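Local coordinates for UPF0255 protein frsA (Vibrio vulnificus, PDB 4I4C) that probably hydrolyses carboxylic esters, as a two-domain member of the FrsA family in the alpha/beta-hydrolase clan, at residues A[226-229]-A[230-234]; A[296-300]-A[301-305]; A[313-316]-A[317-321]. All coordinates share one frame; numbering follows the deposited sequence.

All three contacts are local, each made within one continuous run of chain. Contacts 1 and 2 lie in loops that follow strands 223-226 and 291-295 of the mixed sheet. Contact 3 lies on helix 314-323. S231 and V232 of contact 1 touch R323 of that same helix. Contact 3 is mostly buried; contacts 1 and 2 are partly buried. Contact 1 is polar, with a carboxylate holding a loop amide. Contact 2 adds a proline-phenylalanine CH-pi contact to a helix-like turn. Contact 3 is regular helix bonding with a lysine-aspartate pair alongside. Side chains of contacts 2 and 3 come within about 4 Å of bound hexanoic acid, and M229 of contact 1 within about 7 Å.

Contact 1 of 3, residues A[226-229]-A[230-234]; sequences TVDM and PSVGY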
loop_
_atom_site.group_PDB
_atom_site.type_symbol
_atom_site.label_atom_id
_atom_site.label_comp_id
_atom_site.label_asym_id
_atom_site.label_seq_id
_atom_site.Cartn_x
_atom_site.Cartn_y
_atom_site.Cartn_z
ATOM N N THR A 226 1.788 11.629 -0.122
ATOM C CA THR A 226 1.196 10.315 -0.367
ATOM C C THR A 226 0.058 10.370 -1.383
ATOM O O THR A 226 -0.690 11.346 -1.454
ATOM C CB THR A 226 0.715 9.652 0.932
ATOM O OG1 THR A 226 -0.247 10.496 1.573
ATOM C CG2 THR A 226 1.893 9.440 1.878
ATOM N N VAL A 227 -0.050 9.313 -2.183
ATOM C CA VAL A 227 -1.081 9.208 -3.196
ATOM C C VAL A 227 -1.547 7.755 -3.261
ATOM O O VAL A 227 -0.729 6.836 -3.139
ATOM C CB VAL A 227 -0.546 9.611 -4.601
ATOM C CG1 VAL A 227 -1.678 9.612 -5.613
ATOM C CG2 VAL A 227 0.132 10.981 -4.573
ATOM N N ASP A 228 -2.856 7.560 -3.431
ATOM C CA ASP A 228 -3.439 6.251 -3.717
ATOM C C ASP A 228 -3.475 5.951 -5.225
ATOM O O ASP A 228 -3.958 6.765 -6.020
ATOM C CB ASP A 228 -4.871 6.190 -3.173
ATOM C CG ASP A 228 -4.930 6.070 -1.648
ATOM O OD1 ASP A 228 -4.272 5.164 -1.093
ATOM O OD2 ASP A 228 -5.641 6.885 -1.012
ATOM N N MET A 229 -2.979 4.776 -5.606
ATOM C CA MET A 229 -3.096 4.265 -6.977
ATOM C C MET A 229 -4.561 4.274 -7.408
ATOM O O MET A 229 -5.450 4.190 -6.558
ATOM C CB MET A 229 -2.592 2.818 -7.043
ATOM C CG MET A 229 -1.110 2.640 -6.826
ATOM S SD MET A 229 -0.226 3.106 -8.324
ATOM C CE MET A 229 -0.560 1.673 -9.351
ATOM N N PRO A 230 -4.826 4.366 -8.722
ATOM C CA PRO A 230 -6.220 4.281 -9.193
ATOM C C PRO A 230 -6.926 3.014 -8.688
ATOM O O PRO A 230 -6.305 1.952 -8.737
ATOM C CB PRO A 230 -6.071 4.242 -10.718
ATOM C CG PRO A 230 -4.784 4.943 -10.986
ATOM C CD PRO A 230 -3.883 4.654 -9.816
ATOM N N SER A 231 -8.166 3.159 -8.201
ATOM C CA SER A 231 -9.044 2.084 -7.665
ATOM C C SER A 231 -8.849 1.857 -6.171
ATOM O O SER A 231 -9.627 1.135 -5.530
ATOM C CB SER A 231 -8.886 0.754 -8.411
ATOM O OG SER A 231 -7.660 0.129 -8.065
ATOM N N VAL A 232 -7.805 2.479 -5.625
ATOM C CA VAL A 232 -7.434 2.327 -4.220
ATOM C C VAL A 232 -7.780 3.571 -3.405
ATOM O O VAL A 232 -7.477 4.693 -3.825
ATOM C CB VAL A 232 -5.909 2.085 -4.082
ATOM C CG1 VAL A 232 -5.488 2.086 -2.613
ATOM C CG2 VAL A 232 -5.499 0.790 -4.760
ATOM N N GLY A 233 -8.396 3.363 -2.239
ATOM C CA GLY A 233 -8.669 4.418 -1.269
ATOM C C GLY A 233 -9.394 5.640 -1.799
ATOM O O GLY A 233 -10.460 5.527 -2.403
ATOM N N TYR A 234 -8.802 6.812 -1.573
ATOM C CA TYR A 234 -9.311 8.084 -2.096
ATOM C C TYR A 234 -9.373 8.132 -3.622
ATOM O O TYR A 234 -10.025 9.010 -4.195
ATOM C CB TYR A 234 -8.420 9.242 -1.635
ATOM C CG TYR A 234 -8.672 9.749 -0.238
ATOM C CD1 TYR A 234 -9.762 10.577 0.040
ATOM C CD2 TYR A 234 -7.798 9.440 0.804
ATOM C CE1 TYR A 234 -9.989 11.062 1.334
ATOM C CE2 TYR A 234 -8.022 9.913 2.094
ATOM C CZ TYR A 234 -9.113 10.726 2.348
ATOM O OH TYR A 234 -9.312 11.200 3.617
#
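The D228 carboxylate reaches across the turn to the backbone N of Y234. The D228 CB lies 3.1 Å from V232 O. CG sits beside the backbone N of D228, chi1 -74°, and this turns the carboxylate toward the 232-234 backbone. OD1 rests against V232 CG1 at 3.6 Å, the branch anti to the V232 backbone N. OD2 accepts a hydrogen bond from Y234 N at 3.2 Å. The bond is bent, 146° at the hydrogen, and the donor lies above the carboxylate plane. OD2 also lies at the edge of the Y234 ring, 3.8 Å from CD2. Carboxylate and ring are nearly coplanar, 24° apart.

Between these residues the chain makes a type II beta turn from M229 to V232. V232 N closes it on M229 O at 3.1 Å. M229 CB meets V232 CG2 across the turn at 4.2 Å, and the rest of the M229 chain bends away. The loop leaves strand 223-226 and leads toward helix 246-254. H248 of that helix touches M229, and R246 and L247 touch P230.

OD2 has a second donor, Q206 NE2, and Q206 OE1 in turn bonds T226 OG1. Two N-H groups therefore grip one carboxylate oxygen. This is consistent with D228 being ionised and with its carboxylate helping to fix the course of the loop.

Contact 2 of 3, residues A[296-300]-A[301-305]; sequences GAPIH and DIFAS
P298 sets its CB over one face of the F303 ring, five residues further on, a CH-pi contact. P298 CB is 4.2 Å from the F303 ring centroid and offset toward the rim. The proline CG touches F303 CZ at 3.7 Å. The side chains cross at a slant. P298 O also comes close to the rim of that ring, on the same side as CB and out of its plane, 3.1 Å from F303 CE2. P298 is also the centre of an inverse gamma turn, which bends the chain just before the coil that starts at H300. The same P298 CB meets the CG2 branch of I302 at 3.7 Å, so two side chains pack on one proline.

Beyond the proline the chain coils. Residues 301-303 have helical backbone angles, and a type I beta turn runs from I302 to S305. A304 N bonds H300 O at 3.0 Å, in the spacing of an alpha-helical turn. The donor approaches nearly along the carbonyl axis, 170° at the oxygen. H300 CG stands anti to its own backbone nitrogen, chi1 165°, and this places the imidazole near A304, with CE1 3.5 Å from A304 CB. Its ND1, the nitrogen next to CG, is hydrogen-bonded to S342 OG. S305 closes the coil from its side chain, OG donating to D301 O at 2.7 Å.

The F303 side chain comes within about 4 Å of bound hexanoic acid, beside the pocket residue F273, whose ring it meets at a steep angle, while W341 meets it edge to face. The loop leaves strand 291-295 and runs into helix 306-309. N276 of helix 273-284 binds P298 O, and D373 of helix 371-379 takes the backbone N-H groups of H300 and D301, one on each carboxylate oxygen.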
loop_
_atom_site.group_PDB
_atom_site.type_symbol
_atom_site.label_atom_id
_atom_site.label_comp_id
_atom_site.label_asym_id
_atom_site.label_seq_id
_atom_site.Cartn_x
_atom_site.Cartn_y
_atom_site.Cartn_z
ATOM N N GLY A 296 9.818 -4.258 -3.684
ATOM C CA GLY A 296 8.825 -5.319 -3.837
ATOM C C GLY A 296 7.824 -5.136 -4.976
ATOM O O GLY A 296 6.704 -5.646 -4.909
ATOM N N ALA A 297 8.223 -4.424 -6.028
ATOM C CA ALA A 297 7.326 -4.127 -7.149
ATOM C C ALA A 297 7.158 -5.309 -8.118
ATOM O O ALA A 297 8.145 -5.962 -8.494
ATOM C CB ALA A 297 7.810 -2.865 -7.900
ATOM N N PRO A 298 5.903 -5.596 -8.521
ATOM C CA PRO A 298 5.624 -6.624 -9.537
ATOM C C PRO A 298 5.846 -6.062 -10.935
ATOM O O PRO A 298 4.875 -5.770 -11.646
ATOM C CB PRO A 298 4.131 -6.925 -9.331
ATOM C CG PRO A 298 3.569 -5.645 -8.794
ATOM C CD PRO A 298 4.669 -5.021 -7.954
ATOM N N ILE A 299 7.111 -5.908 -11.320
ATOM C CA ILE A 299 7.476 -5.260 -12.582
ATOM C C ILE A 299 6.986 -6.009 -13.812
ATOM O O ILE A 299 6.476 -5.409 -14.759
ATOM C CB ILE A 299 8.999 -5.083 -12.698
ATOM C CG1 ILE A 299 9.524 -4.112 -11.639
ATOM C CG2 ILE A 299 9.390 -4.609 -14.095
ATOM C CD1 ILE A 299 8.740 -2.829 -11.523
ATOM N N HIS A 300 7.153 -7.325 -13.806
ATOM C CA HIS A 300 6.861 -8.108 -14.992
ATOM C C HIS A 300 6.481 -9.556 -14.710
ATOM O O HIS A 300 5.437 -10.029 -15.179
ATOM C CB HIS A 300 8.054 -8.103 -15.956
ATOM C CG HIS A 300 7.975 -9.163 -17.019
ATOM N ND1 HIS A 300 7.098 -9.090 -18.083
ATOM C CD2 HIS A 300 8.662 -10.320 -17.176
ATOM C CE1 HIS A 300 7.252 -10.156 -18.852
ATOM N NE2 HIS A 300 8.197 -10.917 -18.325
ATOM N N ASP A 301 7.338 -10.260 -13.969
ATOM C CA ASP A 301 7.283 -11.723 -13.928
ATOM C C ASP A 301 5.914 -12.297 -13.553
ATOM O O ASP A 301 5.349 -13.084 -14.306
ATOM C CB ASP A 301 8.370 -12.308 -13.021
ATOM C CG ASP A 301 8.524 -13.804 -13.201
ATOM O OD1 ASP A 301 9.190 -14.223 -14.171
ATOM O OD2 ASP A 301 7.965 -14.561 -12.384
ATOM N N ILE A 302 5.385 -11.898 -12.399
ATOM C CA ILE A 302 4.106 -12.430 -11.941
ATOM C C ILE A 302 2.959 -12.060 -12.893
ATOM O O ILE A 302 2.106 -12.897 -13.194
ATOM C CB ILE A 302 3.783 -12.024 -10.471
ATOM C CG1 ILE A 302 2.412 -12.544 -10.051
ATOM C CG2 ILE A 302 3.825 -10.522 -10.278
ATOM C CD1 ILE A 302 2.362 -14.044 -9.874
ATOM N N PHE A 303 2.953 -10.820 -13.376
ATOM C CA PHE A 303 1.878 -10.345 -14.245
ATOM C C PHE A 303 1.816 -11.138 -15.542
ATOM O O PHE A 303 0.744 -11.349 -16.117
ATOM C CB PHE A 303 2.060 -8.857 -14.550
ATOM C CG PHE A 303 1.667 -7.963 -13.414
ATOM C CD1 PHE A 303 0.801 -8.413 -12.432
ATOM C CD2 PHE A 303 2.163 -6.681 -13.322
ATOM C CE1 PHE A 303 0.440 -7.600 -11.392
ATOM C CE2 PHE A 303 1.792 -5.856 -12.267
ATOM C CZ PHE A 303 0.933 -6.321 -11.304
ATOM N N ALA A 304 2.979 -11.595 -15.974
ATOM C CA ALA A 304 3.113 -12.293 -17.238
ATOM C C ALA A 304 3.015 -13.803 -17.062
ATOM O O ALA A 304 3.239 -14.546 -18.014
ATOM C CB ALA A 304 4.446 -11.921 -17.891
ATOM N N SER A 305 2.692 -14.255 -15.852
ATOM C CA SER A 305 2.581 -15.695 -15.576
ATOM C C SER A 305 1.161 -16.098 -15.158
ATOM O O SER A 305 0.876 -16.171 -13.959
ATOM C CB SER A 305 3.563 -16.112 -14.469
ATOM O OG SER A 305 4.899 -15.728 -14.766
#

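Contact 3 of 3, residues A[313-316]-A[317-321]; sequences PKMY and LDVLA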
loop_
_atom_site.group_PDB
_atom_site.type_symbol
_atom_site.label_atom_id
_atom_site.label_comp_id
_atom_site.label_asym_id
_atom_site.label_seq_id
_atom_site.Cartn_x
_atom_site.Cartn_y
_atom_site.Cartn_z
ATOM N N PRO A 313 -3.366 -17.296 -3.462
ATOM C CA PRO A 313 -4.405 -17.371 -2.431
ATOM C C PRO A 313 -5.612 -16.497 -2.778
ATOM O O PRO A 313 -5.471 -15.499 -3.479
ATOM C CB PRO A 313 -3.688 -16.854 -1.175
ATOM C CG PRO A 313 -2.261 -17.266 -1.397
ATOM C CD PRO A 313 -2.033 -17.032 -2.881
ATOM N N LYS A 314 -6.786 -16.882 -2.293
ATOM C CA LYS A 314 -8.018 -16.180 -2.624
ATOM C C LYS A 314 -7.986 -14.690 -2.288
ATOM O O LYS A 314 -8.615 -13.886 -2.977
ATOM C CB LYS A 314 -9.203 -16.843 -1.915
ATOM C CG LYS A 314 -10.526 -16.212 -2.262
ATOM C CD LYS A 314 -11.706 -16.883 -1.542
ATOM C CE LYS A 314 -12.999 -16.176 -1.953
ATOM N NZ LYS A 314 -14.172 -16.805 -1.282
ATOM N N MET A 315 -7.263 -14.315 -1.230
ATOM C CA MET A 315 -7.215 -12.898 -0.837
ATOM C C MET A 315 -6.680 -12.004 -1.952
ATOM O O MET A 315 -7.181 -10.904 -2.158
ATOM C CB MET A 315 -6.380 -12.663 0.424
ATOM C CG MET A 315 -6.704 -11.313 1.077
ATOM S SD MET A 315 -5.397 -10.500 2.020
ATOM C CE MET A 315 -4.370 -9.848 0.700
ATOM N N TYR A 316 -5.678 -12.484 -2.676
ATOM C CA TYR A 316 -5.106 -11.695 -3.783
ATOM C C TYR A 316 -6.074 -11.570 -4.956
ATOM O O TYR A 316 -6.241 -10.484 -5.530
ATOM C CB TYR A 316 -3.734 -12.244 -4.230
ATOM C CG TYR A 316 -2.693 -12.176 -3.116
ATOM C CD1 TYR A 316 -1.982 -10.999 -2.874
ATOM C CD2 TYR A 316 -2.442 -13.273 -2.288
ATOM C CE1 TYR A 316 -1.046 -10.917 -1.851
ATOM C CE2 TYR A 316 -1.495 -13.201 -1.257
ATOM C CZ TYR A 316 -0.804 -12.015 -1.049
ATOM O OH TYR A 316 0.132 -11.912 -0.040
ATOM N N LEU A 317 -6.708 -12.681 -5.311
ATOM C CA LEU A 317 -7.700 -12.673 -6.372
ATOM C C LEU A 317 -8.905 -11.796 -5.983
ATOM O O LEU A 317 -9.460 -11.101 -6.830
ATOM C CB LEU A 317 -8.119 -14.106 -6.709
ATOM C CG LEU A 317 -6.993 -14.961 -7.312
ATOM C CD1 LEU A 317 -7.373 -16.446 -7.319
ATOM C CD2 LEU A 317 -6.668 -14.488 -8.728
ATOM N N ASP A 318 -9.279 -11.804 -4.699
ATOM C CA ASP A 318 -10.376 -10.953 -4.220
ATOM C C ASP A 318 -10.008 -9.469 -4.355
ATOM O O ASP A 318 -10.801 -8.656 -4.841
ATOM C CB ASP A 318 -10.738 -11.251 -2.753
ATOM C CG ASP A 318 -11.462 -12.603 -2.543
ATOM O OD1 ASP A 318 -11.859 -13.297 -3.513
ATOM O OD2 ASP A 318 -11.662 -12.957 -1.358
ATOM N N VAL A 319 -8.806 -9.106 -3.913
ATOM C CA VAL A 319 -8.333 -7.733 -4.080
ATOM C C VAL A 319 -8.312 -7.302 -5.561
ATOM O O VAL A 319 -8.732 -6.191 -5.897
ATOM C CB VAL A 319 -6.928 -7.533 -3.477
ATOM C CG1 VAL A 319 -6.317 -6.211 -3.946
ATOM C CG2 VAL A 319 -6.996 -7.581 -1.968
ATOM N N LEU A 320 -7.832 -8.186 -6.429
ATOM C CA LEU A 320 -7.768 -7.900 -7.855
ATOM C C LEU A 320 -9.157 -7.687 -8.469
ATOM O O LEU A 320 -9.374 -6.723 -9.210
ATOM C CB LEU A 320 -6.992 -8.993 -8.588
ATOM C CG LEU A 320 -5.496 -8.957 -8.268
ATOM C CD1 LEU A 320 -4.813 -10.175 -8.812
ATOM C CD2 LEU A 320 -4.885 -7.682 -8.843
ATOM N N ALA A 321 -10.090 -8.582 -8.143
ATOM C CA ALA A 321 -11.469 -8.452 -8.577
ATOM C C ALA A 321 -12.083 -7.136 -8.120
ATOM O O ALA A 321 -12.823 -6.499 -8.864
ATOM C CB ALA A 321 -12.299 -9.624 -8.059
#
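K314 turns CG away from its backbone N (chi1 -177°) and runs straight beyond it, while D318 keeps CG beside its own backbone N, chi1 -72°, which brings the two side chains together. They stand one turn apart near the start of alpha-helix 314-323, with P313 at the N-cap position. The lysine methylenes run past the carboxylate: K314 CG is 3.4 Å from D318 OD1, and K314 CE is 3.5 Å from D318 OD2. The charged ends stay further apart, K314 NZ to D318 OD2 4.6 Å, beyond a salt bridge. K314 NZ bonds S24 O. D318 OD1 takes the hydroxyl of Y29 and OD2 that of Y49. The pair ties the helix to the N-terminal part of the chain.

Three i to i+4 backbone bonds hold this turn of the helix. D318 N to K314 O is 2.8 Å, and V319 N to M315 O is 3.0 Å and nearly straight, 166° at the hydrogen. L317 and L320 pack on I331 and L334 of helix 331-337. The Y316 side chain comes within about 4 Å of bound hexanoic acid. The third bond joins L320 N to Y316 O at 2.9 Å, and L320 CG also touches that oxygen, at 3.2 Å.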